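Local coordinates for CHAD domain protein (Streptomyces chartreusis, PDB 6RN5) that probably binds polyphosphate through its all-helical CHAD domain and also carries copper ions at histidine sites, at residues D22-Y27 against H74-L79; A30-F35 against A211-E216; A66-A71 against A290-S295. All coordinates share one frame; numbering follows the deposited sequence.

Contact 1. Residues D22-Y27 against H74-L79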
ATOM      1  N   ASP A  22     -51.777  -0.986  -1.377  1.00 46.93           N
ATOM      2  CA  ASP A  22     -52.064  -0.570  -2.749  1.00 46.24           C
ATOM      3  C   ASP A  22     -50.915   0.193  -3.341  1.00 40.64           C
ATOM      4  O   ASP A  22     -50.707   0.128  -4.533  1.00 40.07           O
ATOM      5  CB  ASP A  22     -53.355   0.235  -2.813  1.00 53.15           C
ATOM      6  CG  ASP A  22     -54.564  -0.599  -2.396  1.00 63.72           C
ATOM      7  OD1 ASP A  22     -54.490  -1.858  -2.423  1.00 72.90           O
ATOM      8  OD2 ASP A  22     -55.583   0.008  -2.011  1.00 76.14           O
ATOM      9  N   THR A  23     -50.181   0.927  -2.504  1.00 37.86           N
ATOM     10  CA  THR A  23     -48.956   1.588  -2.925  1.00 39.09           C
ATOM     11  C   THR A  23     -47.938   0.533  -3.339  1.00 35.39           C
ATOM     12  O   THR A  23     -47.276   0.678  -4.367  1.00 31.27           O
ATOM     13  CB  THR A  23     -48.340   2.458  -1.810  1.00 40.74           C
ATOM     14  OG1 THR A  23     -49.361   3.241  -1.212  1.00 44.45           O
ATOM     15  CG2 THR A  23     -47.246   3.427  -2.353  1.00 40.02           C
ATOM     16  N   LEU A  24     -47.837  -0.513  -2.528  1.00 31.98           N
ATOM     17  CA  LEU A  24     -46.935  -1.630  -2.776  1.00 32.58           C
ATOM     18  C   LEU A  24     -47.271  -2.297  -4.111  1.00 33.91           C
ATOM     19  O   LEU A  24     -46.363  -2.613  -4.853  1.00 37.67           O
ATOM     20  CB  LEU A  24     -47.046  -2.670  -1.662  1.00 32.33           C
ATOM     21  CG  LEU A  24     -46.430  -4.042  -1.862  1.00 32.74           C
ATOM     22  CD1 LEU A  24     -44.934  -3.903  -2.081  1.00 35.27           C
ATOM     23  CD2 LEU A  24     -46.710  -4.909  -0.630  1.00 33.10           C
ATOM     24  N   ALA A  25     -48.559  -2.550  -4.374  1.00 34.08           N
ATOM     25  CA  ALA A  25     -49.007  -3.158  -5.614  1.00 33.98           C
ATOM     26  C   ALA A  25     -48.639  -2.268  -6.797  1.00 34.82           C
ATOM     27  O   ALA A  25     -48.214  -2.776  -7.836  1.00 35.39           O
ATOM     28  CB  ALA A  25     -50.498  -3.388  -5.607  1.00 35.85           C
ATOM     29  N   GLY A  26     -48.821  -0.969  -6.639  1.00 32.27           N
ATOM     30  CA  GLY A  26     -48.503  -0.004  -7.723  1.00 34.74           C
ATOM     31  C   GLY A  26     -47.018  -0.093  -8.050  1.00 35.57           C
ATOM     32  O   GLY A  26     -46.638  -0.094  -9.215  1.00 37.48           O
ATOM     33  N   TYR A  27     -46.171  -0.199  -7.028  1.00 33.45           N
ATOM     34  CA  TYR A  27     -44.726  -0.270  -7.243  1.00 31.89           C
ATOM     35  C   TYR A  27     -44.335  -1.558  -7.965  1.00 35.40           C
ATOM     36  O   TYR A  27     -43.577  -1.493  -8.964  1.00 32.38           O
ATOM     37  CB  TYR A  27     -43.966  -0.128  -5.932  1.00 33.49           C
ATOM     38  CG  TYR A  27     -42.467  -0.111  -6.070  1.00 33.09           C
ATOM     39  CD1 TYR A  27     -41.797   0.979  -6.654  1.00 30.77           C
ATOM     40  CD2 TYR A  27     -41.703  -1.210  -5.643  1.00 34.12           C
ATOM     41  CE1 TYR A  27     -40.393   0.965  -6.783  1.00 31.68           C
ATOM     42  CE2 TYR A  27     -40.316  -1.233  -5.777  1.00 31.72           C
ATOM     43  CZ  TYR A  27     -39.671  -0.147  -6.341  1.00 32.87           C
ATOM     44  OH  TYR A  27     -38.295  -0.187  -6.424  1.00 33.83           O
ATOM     45  N   HIS A  74     -39.036  -9.517  -0.591  1.00 34.26           N
ATOM     46  CA  HIS A  74     -38.357  -9.903   0.633  1.00 34.65           C
ATOM     47  C   HIS A  74     -38.895  -9.014   1.727  1.00 33.91           C
ATOM     48  O   HIS A  74     -39.460  -9.508   2.674  1.00 33.94           O
ATOM     49  CB  HIS A  74     -36.822  -9.735   0.497  1.00 34.30           C
ATOM     50  CG  HIS A  74     -36.063 -10.186   1.694  1.00 35.13           C
ATOM     51  ND1 HIS A  74     -35.620  -9.324   2.668  1.00 37.03           N
ATOM     52  CD2 HIS A  74     -35.695 -11.424   2.092  1.00 42.44           C
ATOM     53  CE1 HIS A  74     -34.990 -10.005   3.603  1.00 37.68           C
ATOM     54  NE2 HIS A  74     -35.015 -11.282   3.276  1.00 39.70           N
ATOM     55  N   THR A  75     -38.683  -7.703   1.578  1.00 33.85           N
ATOM     56  CA  THR A  75     -39.019  -6.694   2.595  1.00 34.00           C
ATOM     57  C   THR A  75     -40.500  -6.745   2.990  1.00 34.85           C
ATOM     58  O   THR A  75     -40.845  -6.525   4.169  1.00 31.81           O
ATOM     59  CB  THR A  75     -38.661  -5.278   2.080  1.00 33.19           C
ATOM     60  OG1 THR A  75     -37.267  -5.221   1.778  1.00 31.56           O
ATOM     61  CG2 THR A  75     -38.980  -4.223   3.103  1.00 33.77           C
ATOM     62  N   PHE A  76     -41.362  -6.991   1.991  1.00 32.91           N
ATOM     63  CA  PHE A  76     -42.819  -6.861   2.136  1.00 32.55           C
ATOM     64  C   PHE A  76     -43.489  -8.197   1.945  1.00 30.92           C
ATOM     65  O   PHE A  76     -44.668  -8.284   1.592  1.00 31.35           O
ATOM     66  CB  PHE A  76     -43.391  -5.825   1.139  1.00 33.94           C
ATOM     67  CG  PHE A  76     -42.768  -4.443   1.251  1.00 33.38           C
ATOM     68  CD1 PHE A  76     -43.228  -3.516   2.192  1.00 36.85           C
ATOM     69  CD2 PHE A  76     -41.738  -4.049   0.390  1.00 36.51           C
ATOM     70  CE1 PHE A  76     -42.655  -2.232   2.266  1.00 38.10           C
ATOM     71  CE2 PHE A  76     -41.161  -2.771   0.472  1.00 34.23           C
ATOM     72  CZ  PHE A  76     -41.609  -1.872   1.408  1.00 33.67           C
ATOM     73  N   GLN A  77     -42.731  -9.242   2.238  1.00 34.80           N
ATOM     74  CA  GLN A  77     -43.193 -10.594   2.072  1.00 40.98           C
ATOM     75  C   GLN A  77     -44.438 -10.830   2.885  1.00 38.35           C
ATOM     76  O   GLN A  77     -45.293 -11.565   2.448  1.00 38.69           O
ATOM     77  CB  GLN A  77     -42.147 -11.629   2.501  1.00 45.47           C
ATOM     78  CG  GLN A  77     -42.574 -13.045   2.113  1.00 49.86           C
ATOM     79  CD  GLN A  77     -41.449 -14.062   2.152  1.00 56.27           C
ATOM     80  OE1 GLN A  77     -41.467 -14.948   2.992  1.00 55.46           O
ATOM     81  NE2 GLN A  77     -40.458 -13.939   1.233  1.00 63.84           N
ATOM     82  N   SER A  78     -44.553 -10.195   4.047  1.00 40.02           N
ATOM     83  CA  SER A  78     -45.721 -10.460   4.906  1.00 41.28           C
ATOM     84  C   SER A  78     -47.012  -9.970   4.277  1.00 40.16           C
ATOM     85  O   SER A  78     -48.057 -10.425   4.660  1.00 38.13           O
ATOM     86  CB  SER A  78     -45.543  -9.824   6.294  1.00 42.32           C
ATOM     87  OG  SER A  78     -45.212  -8.463   6.180  1.00 39.30           O
ATOM     88  N   LEU A  79     -46.957  -9.031   3.328  1.00 36.68           N
ATOM     89  CA  LEU A  79     -48.184  -8.554   2.666  1.00 36.26           C
ATOM     90  C   LEU A  79     -48.551  -9.304   1.375  1.00 35.23           C
ATOM     91  O   LEU A  79     -49.496  -8.932   0.727  1.00 32.99           O
ATOM     92  CB  LEU A  79     -48.092  -7.043   2.394  1.00 39.33           C
ATOM     93  CG  LEU A  79     -47.961  -6.241   3.700  1.00 39.11           C
ATOM     94  CD1 LEU A  79     -48.062  -4.784   3.374  1.00 41.79           C
ATOM     95  CD2 LEU A  79     -49.045  -6.603   4.701  1.00 41.67           C
TER
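The ring of F76 is met by L24 at a slant, and its own neighbour T75 lies over one face. The CG2 methyl of T75 sits 3.7 Å above the plane of the F76 ring, displaced toward the rim. Across the contact, CD1 of L24 comes within 4.0 Å of CG of F76 and lies equally near CD2, so this methyl rests by the root and one flank of the ring. CD2 of L24 stands 3.9 Å from CB of F76 and 4.0 Å from CB of L79, so that it touches both beta carbons. CD1 lies mainly against the ring, CD2 against the beta carbons of F76 and L79, which bracket the turn after helix 56-75. With CG of L24 opposite its backbone N (chi1 167°), the isobutyl group spans the distance between the backbones, whose CA atoms at L24 and F76 are 8.3 Å apart. L24 and F76 run past one another in opposite senses. F76 is where the backbone leaves helical angles, and L79 N is hydrogen-bonded to F76 O, a link that ties together the two residues touched by CD2. Beyond them, L231 of helix 229-244 touches both F76 and L79. With an alanine at L24, both methyls would go, and a gap is likely to open between helix 21-42 and the turn, leaving F76 and L79 without this partner. The contacts named across the pair are carbon to carbon and all three residues are buried, which implies that shape and apolar burial, not charge, hold this join.

Contact 2. Residues A30-F35 against A211-E216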
ATOM      1  N   ALA A  30     -45.463  -1.461 -11.681  1.00 34.18           N
ATOM      2  CA  ALA A  30     -44.570  -0.575 -12.401  1.00 35.13           C
ATOM      3  C   ALA A  30     -43.234  -1.228 -12.738  1.00 38.77           C
ATOM      4  O   ALA A  30     -42.770  -1.125 -13.872  1.00 39.90           O
ATOM      5  CB  ALA A  30     -44.305   0.676 -11.577  1.00 40.36           C
ATOM      6  N   GLN A  31     -42.610  -1.876 -11.755  1.00 36.92           N
ATOM      7  CA  GLN A  31     -41.360  -2.614 -11.999  1.00 36.42           C
ATOM      8  C   GLN A  31     -41.524  -3.784 -12.961  1.00 37.81           C
ATOM      9  O   GLN A  31     -40.711  -3.946 -13.866  1.00 34.61           O
ATOM     10  CB  GLN A  31     -40.746  -3.085 -10.680  1.00 36.01           C
ATOM     11  CG  GLN A  31     -40.281  -1.903  -9.845  1.00 35.79           C
ATOM     12  CD  GLN A  31     -39.248  -1.051 -10.570  1.00 37.95           C
ATOM     13  OE1 GLN A  31     -38.283  -1.575 -11.135  1.00 36.33           O
ATOM     14  NE2 GLN A  31     -39.427   0.256 -10.537  1.00 35.23           N
ATOM     15  N   ALA A  32     -42.569  -4.586 -12.759  1.00 34.11           N
ATOM     16  CA  ALA A  32     -42.902  -5.645 -13.667  1.00 33.80           C
ATOM     17  C   ALA A  32     -43.030  -5.154 -15.101  1.00 36.65           C
ATOM     18  O   ALA A  32     -42.554  -5.821 -16.039  1.00 35.04           O
ATOM     19  CB  ALA A  32     -44.189  -6.293 -13.249  1.00 36.85           C
ATOM     20  N   THR A  33     -43.696  -4.019 -15.264  1.00 35.04           N
ATOM     21  CA  THR A  33     -43.855  -3.388 -16.573  1.00 36.52           C
ATOM     22  C   THR A  33     -42.525  -2.904 -17.148  1.00 37.47           C
ATOM     23  O   THR A  33     -42.288  -3.099 -18.325  1.00 37.63           O
ATOM     24  CB  THR A  33     -44.838  -2.222 -16.485  1.00 38.04           C
ATOM     25  OG1 THR A  33     -46.081  -2.764 -16.122  1.00 40.15           O
ATOM     26  CG2 THR A  33     -45.021  -1.478 -17.820  1.00 37.51           C
ATOM     27  N   GLU A  34     -41.677  -2.254 -16.348  1.00 35.33           N
ATOM     28  CA  GLU A  34     -40.294  -1.962 -16.780  1.00 40.63           C
ATOM     29  C   GLU A  34     -39.519  -3.192 -17.223  1.00 39.01           C
ATOM     30  O   GLU A  34     -38.789  -3.113 -18.181  1.00 38.23           O
ATOM     31  CB  GLU A  34     -39.463  -1.270 -15.698  1.00 44.70           C
ATOM     32  CG  GLU A  34     -39.908   0.162 -15.432  1.00 55.28           C
ATOM     33  CD  GLU A  34     -40.015   1.001 -16.713  1.00 62.20           C
ATOM     34  OE1 GLU A  34     -38.978   1.161 -17.400  1.00 59.87           O
ATOM     35  OE2 GLU A  34     -41.131   1.491 -17.031  1.00 63.81           O
ATOM     36  N   PHE A  35     -39.626  -4.297 -16.487  1.00 34.77           N
ATOM     37  CA  PHE A  35     -39.003  -5.555 -16.898  1.00 34.62           C
ATOM     38  C   PHE A  35     -39.511  -6.037 -18.264  1.00 33.99           C
ATOM     39  O   PHE A  35     -38.731  -6.518 -19.080  1.00 33.82           O
ATOM     40  CB  PHE A  35     -39.274  -6.639 -15.849  1.00 30.64           C
ATOM     41  CG  PHE A  35     -38.583  -7.938 -16.117  1.00 30.68           C
ATOM     42  CD1 PHE A  35     -39.191  -8.910 -16.868  1.00 33.05           C
ATOM     43  CD2 PHE A  35     -37.324  -8.182 -15.608  1.00 33.94           C
ATOM     44  CE1 PHE A  35     -38.576 -10.127 -17.108  1.00 33.81           C
ATOM     45  CE2 PHE A  35     -36.683  -9.400 -15.823  1.00 37.06           C
ATOM     46  CZ  PHE A  35     -37.319 -10.385 -16.570  1.00 38.27           C
ATOM     47  N   ALA A 211     -44.890 -10.988 -16.209  1.00 38.60           N
ATOM     48  CA  ALA A 211     -46.032 -10.503 -17.023  1.00 37.46           C
ATOM     49  C   ALA A 211     -47.357 -10.492 -16.231  1.00 36.06           C
ATOM     50  O   ALA A 211     -48.072  -9.540 -16.275  1.00 37.47           O
ATOM     51  CB  ALA A 211     -46.190 -11.330 -18.288  1.00 40.18           C
ATOM     52  N   VAL A 212     -47.662 -11.564 -15.509  1.00 35.61           N
ATOM     53  CA  VAL A 212     -48.845 -11.609 -14.690  1.00 36.07           C
ATOM     54  C   VAL A 212     -48.805 -10.500 -13.658  1.00 36.77           C
ATOM     55  O   VAL A 212     -49.766  -9.813 -13.458  1.00 37.18           O
ATOM     56  CB  VAL A 212     -48.985 -12.978 -14.003  1.00 39.57           C
ATOM     57  CG1 VAL A 212     -50.105 -12.946 -12.958  1.00 41.26           C
ATOM     58  CG2 VAL A 212     -49.286 -14.042 -15.058  1.00 40.62           C
ATOM     59  N   LEU A 213     -47.649 -10.310 -13.026  1.00 41.29           N
ATOM     60  CA  LEU A 213     -47.478  -9.305 -11.989  1.00 34.62           C
ATOM     61  C   LEU A 213     -47.669  -7.901 -12.499  1.00 34.37           C
ATOM     62  O   LEU A 213     -47.980  -7.002 -11.748  1.00 36.34           O
ATOM     63  CB  LEU A 213     -46.057  -9.428 -11.387  1.00 33.40           C
ATOM     64  CG  LEU A 213     -45.658  -8.510 -10.233  1.00 36.78           C
ATOM     65  CD1 LEU A 213     -46.586  -8.681  -9.022  1.00 34.84           C
ATOM     66  CD2 LEU A 213     -44.216  -8.774  -9.814  1.00 36.20           C
ATOM     67  N   ALA A 214     -47.407  -7.654 -13.769  1.00 36.75           N
ATOM     68  CA  ALA A 214     -47.700  -6.310 -14.289  1.00 37.58           C
ATOM     69  C   ALA A 214     -49.209  -5.962 -14.178  1.00 35.20           C
ATOM     70  O   ALA A 214     -49.549  -4.813 -14.151  1.00 38.06           O
ATOM     71  CB  ALA A 214     -47.207  -6.154 -15.729  1.00 37.73           C
ATOM     72  N   SER A 215     -50.084  -6.959 -14.105  1.00 39.03           N
ATOM     73  CA  SER A 215     -51.528  -6.742 -13.969  1.00 45.88           C
ATOM     74  C   SER A 215     -52.037  -7.026 -12.560  1.00 47.50           C
ATOM     75  O   SER A 215     -52.746  -6.223 -12.025  1.00 50.51           O
ATOM     76  CB  SER A 215     -52.269  -7.668 -14.931  1.00 47.09           C
ATOM     77  OG  SER A 215     -52.033  -7.246 -16.255  1.00 59.42           O
ATOM     78  N   GLU A 216     -51.680  -8.176 -11.981  1.00 43.62           N
ATOM     79  CA  GLU A 216     -52.197  -8.594 -10.684  1.00 47.91           C
ATOM     80  C   GLU A 216     -51.094  -8.863  -9.666  1.00 41.24           C
ATOM     81  O   GLU A 216     -50.144  -9.600  -9.955  1.00 43.11           O
ATOM     82  CB  GLU A 216     -52.947  -9.907 -10.820  1.00 57.17           C
ATOM     83  CG  GLU A 216     -54.089  -9.935 -11.825  1.00 67.48           C
ATOM     84  CD  GLU A 216     -54.291 -11.350 -12.333  1.00 77.91           C
ATOM     85  OE1 GLU A 216     -54.293 -12.278 -11.488  1.00 85.16           O
ATOM     86  OE2 GLU A 216     -54.388 -11.543 -13.570  1.00 84.12           O
TER
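A32 presses its single methyl against the backbone of A214: CB of A32 lies 3.5 Å from the amide N of A214 and 3.7 Å from its CA. The same methyl has two side-chain neighbours, with CB of A32 standing 3.9 Å from CB of A214 and 4.0 Å from CG of L213. Two successive residues, L213 and A214, thus pack on one carbon, and the contact depends on a side chain short enough to let the chains come together. The CA atoms of A32 and A214 are 4.9 Å apart, direct evidence of how near the backbones run. T33 extends the patch, its OG1 packing 3.6 Å from CB of A214. That oxygen is turned back beside its own backbone N (chi1 -63°), and its polar partner is the carbonyl of R29 one turn earlier in the same helix, so toward A214 it presents packing alone.

In the next shell, V212 O accepts from both S215 N and E216 N, which probably helps hold the backbone around A214 in place. The side chain of L213 also reaches L28, one turn before A32. L36, one turn after A32, packs on A211 and A214, while V210 of helix 201-213 touches A32 and F35. F35, which also lies on L62 and S65, joins this pair to helix 56-75. The arrangement is close packing centred on the alanines A32 and A214, and it fastens the C-terminal end of helix 201-213, with A214, to helix 21-42 in the helical CHAD fold.

Contact 3. Residues A66-A71 against A290-S295. With SO4 (sulfate ion), chain G; SO4 (sulfate ion), chain I.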
ATOM      1  N   ALA A  66     -35.585  -6.499 -12.042  1.00 30.58           N
ATOM      2  CA  ALA A  66     -35.582  -7.793 -11.382  1.00 32.41           C
ATOM      3  C   ALA A  66     -35.153  -7.673  -9.939  1.00 32.40           C
ATOM      4  O   ALA A  66     -35.772  -8.247  -9.057  1.00 33.38           O
ATOM      5  CB  ALA A  66     -34.679  -8.764 -12.100  1.00 29.46           C
ATOM      6  N   ARG A  67     -34.083  -6.931  -9.717  1.00 33.23           N
ATOM      7  CA  ARG A  67     -33.552  -6.744  -8.377  1.00 34.97           C
ATOM      8  C   ARG A  67     -34.546  -6.003  -7.483  1.00 33.66           C
ATOM      9  O   ARG A  67     -34.641  -6.245  -6.277  1.00 30.51           O
ATOM     10  CB  ARG A  67     -32.309  -5.852  -8.423  1.00 37.81           C
ATOM     11  CG  ARG A  67     -31.054  -6.503  -8.895  1.00 42.55           C
ATOM     12  CD  ARG A  67     -29.881  -5.642  -8.441  1.00 42.09           C
ATOM     13  NE  ARG A  67     -29.908  -4.244  -8.894  1.00 41.00           N
ATOM     14  CZ  ARG A  67     -29.069  -3.750  -9.813  1.00 44.62           C
ATOM     15  NH1 ARG A  67     -29.096  -2.481 -10.146  1.00 40.73           N
ATOM     16  NH2 ARG A  67     -28.181  -4.543 -10.417  1.00 47.27           N
ATOM     17  N   ARG A  68     -35.221  -5.011  -8.052  1.00 30.75           N
ATOM     18  CA  ARG A  68     -36.250  -4.337  -7.252  1.00 32.49           C
ATOM     19  C   ARG A  68     -37.428  -5.227  -6.876  1.00 31.76           C
ATOM     20  O   ARG A  68     -38.001  -5.060  -5.813  1.00 32.78           O
ATOM     21  CB  ARG A  68     -36.766  -3.082  -7.920  1.00 28.41           C
ATOM     22  CG  ARG A  68     -35.774  -1.972  -7.868  1.00 30.69           C
ATOM     23  CD  ARG A  68     -36.045  -0.886  -8.919  1.00 31.44           C
ATOM     24  NE  ARG A  68     -35.313   0.296  -8.539  1.00 30.73           N
ATOM     25  CZ  ARG A  68     -34.032   0.506  -8.783  1.00 34.48           C
ATOM     26  NH1 ARG A  68     -33.304  -0.379  -9.433  1.00 37.26           N
ATOM     27  NH2 ARG A  68     -33.465   1.635  -8.380  1.00 36.44           N
ATOM     28  N   ILE A  69     -37.836  -6.106  -7.775  1.00 29.36           N
ATOM     29  CA  ILE A  69     -38.977  -6.947  -7.504  1.00 29.96           C
ATOM     30  C   ILE A  69     -38.570  -7.956  -6.417  1.00 32.69           C
ATOM     31  O   ILE A  69     -39.296  -8.180  -5.435  1.00 30.51           O
ATOM     32  CB  ILE A  69     -39.413  -7.636  -8.792  1.00 28.81           C
ATOM     33  CG1 ILE A  69     -39.960  -6.595  -9.763  1.00 29.86           C
ATOM     34  CG2 ILE A  69     -40.456  -8.676  -8.523  1.00 28.35           C
ATOM     35  CD1 ILE A  69     -40.259  -7.138 -11.158  1.00 31.91           C
ATOM     36  N   SER A  70     -37.373  -8.504  -6.577  1.00 30.68           N
ATOM     37  CA  SER A  70     -36.876  -9.493  -5.681  1.00 35.44           C
ATOM     38  C   SER A  70     -36.744  -8.891  -4.273  1.00 33.83           C
ATOM     39  O   SER A  70     -37.162  -9.502  -3.275  1.00 28.87           O
ATOM     40  CB  SER A  70     -35.556 -10.056  -6.231  1.00 36.06           C
ATOM     41  OG  SER A  70     -35.227 -11.219  -5.535  1.00 46.47           O
ATOM     42  N   ALA A  71     -36.225  -7.674  -4.196  1.00 32.24           N
ATOM     43  CA  ALA A  71     -36.128  -6.966  -2.917  1.00 32.19           C
ATOM     44  C   ALA A  71     -37.487  -6.744  -2.259  1.00 30.84           C
ATOM     45  O   ALA A  71     -37.669  -6.951  -1.052  1.00 32.96           O
ATOM     46  CB  ALA A  71     -35.427  -5.619  -3.097  1.00 30.41           C
ATOM     47  N   ALA A 290     -36.882  -0.300  -0.565  1.00 32.58           N
ATOM     48  CA  ALA A 290     -38.032  -0.170   0.323  1.00 30.58           C
ATOM     49  C   ALA A 290     -38.507   1.286   0.387  1.00 32.20           C
ATOM     50  O   ALA A 290     -39.722   1.553   0.318  1.00 30.27           O
ATOM     51  CB  ALA A 290     -37.687  -0.707   1.733  1.00 29.69           C
ATOM     52  N   ARG A 291     -37.573   2.216   0.572  1.00 34.25           N
ATOM     53  CA  ARG A 291     -37.887   3.642   0.445  1.00 38.28           C
ATOM     54  C   ARG A 291     -38.603   3.917  -0.886  1.00 37.80           C
ATOM     55  O   ARG A 291     -39.575   4.649  -0.901  1.00 37.29           O
ATOM     56  CB  ARG A 291     -36.626   4.516   0.563  1.00 40.45           C
ATOM     57  CG  ARG A 291     -36.120   4.612   2.001  1.00 49.53           C
ATOM     58  CD  ARG A 291     -34.782   5.352   2.144  1.00 55.46           C
ATOM     59  NE  ARG A 291     -34.898   6.823   2.145  1.00 62.45           N
ATOM     60  CZ  ARG A 291     -34.495   7.641   1.163  1.00 65.87           C
ATOM     61  NH1 ARG A 291     -33.915   7.191   0.042  1.00 69.79           N
ATOM     62  NH2 ARG A 291     -34.669   8.942   1.301  1.00 68.42           N
ATOM     63  N   GLU A 292     -38.117   3.344  -1.996  1.00 36.90           N
ATOM     64  CA  GLU A 292     -38.813   3.476  -3.300  1.00 36.51           C
ATOM     65  C   GLU A 292     -40.260   2.934  -3.236  1.00 35.63           C
ATOM     66  O   GLU A 292     -41.193   3.579  -3.691  1.00 34.70           O
ATOM     67  CB  GLU A 292     -38.064   2.720  -4.400  1.00 37.00           C
ATOM     68  CG  GLU A 292     -36.728   3.328  -4.800  1.00 36.93           C
ATOM     69  CD  GLU A 292     -36.231   2.803  -6.126  1.00 36.35           C
ATOM     70  OE1 GLU A 292     -36.952   2.032  -6.816  1.00 37.89           O
ATOM     71  OE2 GLU A 292     -35.106   3.180  -6.508  1.00 38.09           O
ATOM     72  N   ALA A 293     -40.440   1.729  -2.706  1.00 32.65           N
ATOM     73  CA  ALA A 293     -41.757   1.107  -2.662  1.00 34.76           C
ATOM     74  C   ALA A 293     -42.809   1.928  -1.898  1.00 36.96           C
ATOM     75  O   ALA A 293     -44.010   1.984  -2.259  1.00 35.61           O
ATOM     76  CB  ALA A 293     -41.619  -0.293  -2.047  1.00 36.09           C
ATOM     77  N   VAL A 294     -42.323   2.543  -0.822  1.00 39.13           N
ATOM     78  CA  VAL A 294     -43.093   3.339   0.122  1.00 41.67           C
ATOM     79  C   VAL A 294     -43.501   4.652  -0.503  1.00 45.37           C
ATOM     80  O   VAL A 294     -44.559   5.154  -0.215  1.00 41.81           O
ATOM     81  CB  VAL A 294     -42.264   3.573   1.410  1.00 42.15           C
ATOM     82  CG1 VAL A 294     -42.688   4.804   2.151  1.00 46.37           C
ATOM     83  CG2 VAL A 294     -42.391   2.334   2.299  1.00 44.62           C
ATOM     84  N   SER A 295     -42.642   5.195  -1.341  1.00 48.53           N
ATOM     85  CA  SER A 295     -42.969   6.339  -2.161  1.00 54.75           C
ATOM     86  C   SER A 295     -43.963   5.951  -3.284  1.00 57.24           C
ATOM     87  O   SER A 295     -44.777   6.755  -3.713  1.00 59.04           O
ATOM     88  CB  SER A 295     -41.670   6.872  -2.753  1.00 54.93           C
ATOM     89  OG  SER A 295     -41.954   7.891  -3.667  1.00 69.48           O
TER
HETATM   90  S   SO4 G 406     -29.731   0.912  -8.553  1.00 43.77           S
HETATM   91  O1  SO4 G 406     -30.411  -0.036  -9.414  1.00 40.56           O
HETATM   92  O2  SO4 G 406     -30.516   2.168  -8.595  1.00 41.89           O
HETATM   93  O3  SO4 G 406     -28.367   1.175  -9.020  1.00 47.64           O
HETATM   94  O4  SO4 G 406     -29.626   0.301  -7.204  1.00 51.23           O
HETATM   95  S   SO4 I 408     -25.759  -2.548 -12.439  1.00 49.95           S
HETATM   96  O1  SO4 I 408     -26.406  -3.866 -12.532  1.00 48.49           O
HETATM   97  O2  SO4 I 408     -26.805  -1.513 -12.124  1.00 51.40           O
HETATM   98  O3  SO4 I 408     -25.187  -2.160 -13.728  1.00 46.68           O
HETATM   99  O4  SO4 I 408     -24.767  -2.549 -11.382  1.00 43.98           O
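E292 OE1 is gripped by two groups, NE of R68 across the contact and the hydroxyl of Y27 from helix 21-42. The bond from R68 NE to E292 OE1 is 2.9 Å long and nearly straight, with an angle of 165° at the hydrogen. A second bond runs beside it from R68 NH2 to E292 OE2, also 2.9 Å, so the guanidinium meets the carboxylate side-on, one nitrogen to each oxygen, in a bidentate salt bridge. Both oxygens are met on their syn side and lie near the guanidinium plane, but the two flat groups are twisted 33° against each other, which leaves the carboxylate tilted. R68 delivers the guanidinium on a chain extended from CG to NE (chi3 163°), and this chain crosses that of E292 at about a right angle.

The edge of R68 carrying NH1 and NH2 faces a sulfate, probably from the crystallisation liquor. R68 NH1 reaches O1 of the chain G sulfate at 2.9 Å, and R68 NH2 reaches its O2 at 3.0 Å. R67 shares the same oxygen, its NH1 lying 2.9 Å from O1 of that sulfate. R67, whose chain bends at chi3, also holds the second ion, with NH2 at 2.8 Å from O1 of the chain I sulfate. R60, R63, R64 and R288, with Y289, add further hydrogen bonds to the sulfates, while R64 O takes a bond from R68 NH1 and the hydroxyl of Y289 one from R67 NE.

E292, with the sulfate and R64 O, probably fixes the rotation of the R68 guanidinium, and E292 probably balances part of its charge. Two tetrahedral anions bridged by R67 are consistent with a basic patch that could receive the phosphates of polyphosphate.

In the fold
Contacts 1 and 2 both use helix 21-42, and contacts 1 and 3 both use helix 56-75, so each contact uses at least one of these two helices. Contact 1 is wholly buried and apolar; contact 2 is partly buried and built on small residues; contact 3 is partly buried too, but charged and joined to bound anions. Y27, in the first segment of contact 1, also joins it to E292 of contact 3. I69 of contact 3 packs on A32 and L213 of contact 2. Contact 3 lies closer to the chain's centre, at about 15 Å against about 22 Å for the centres of the other two.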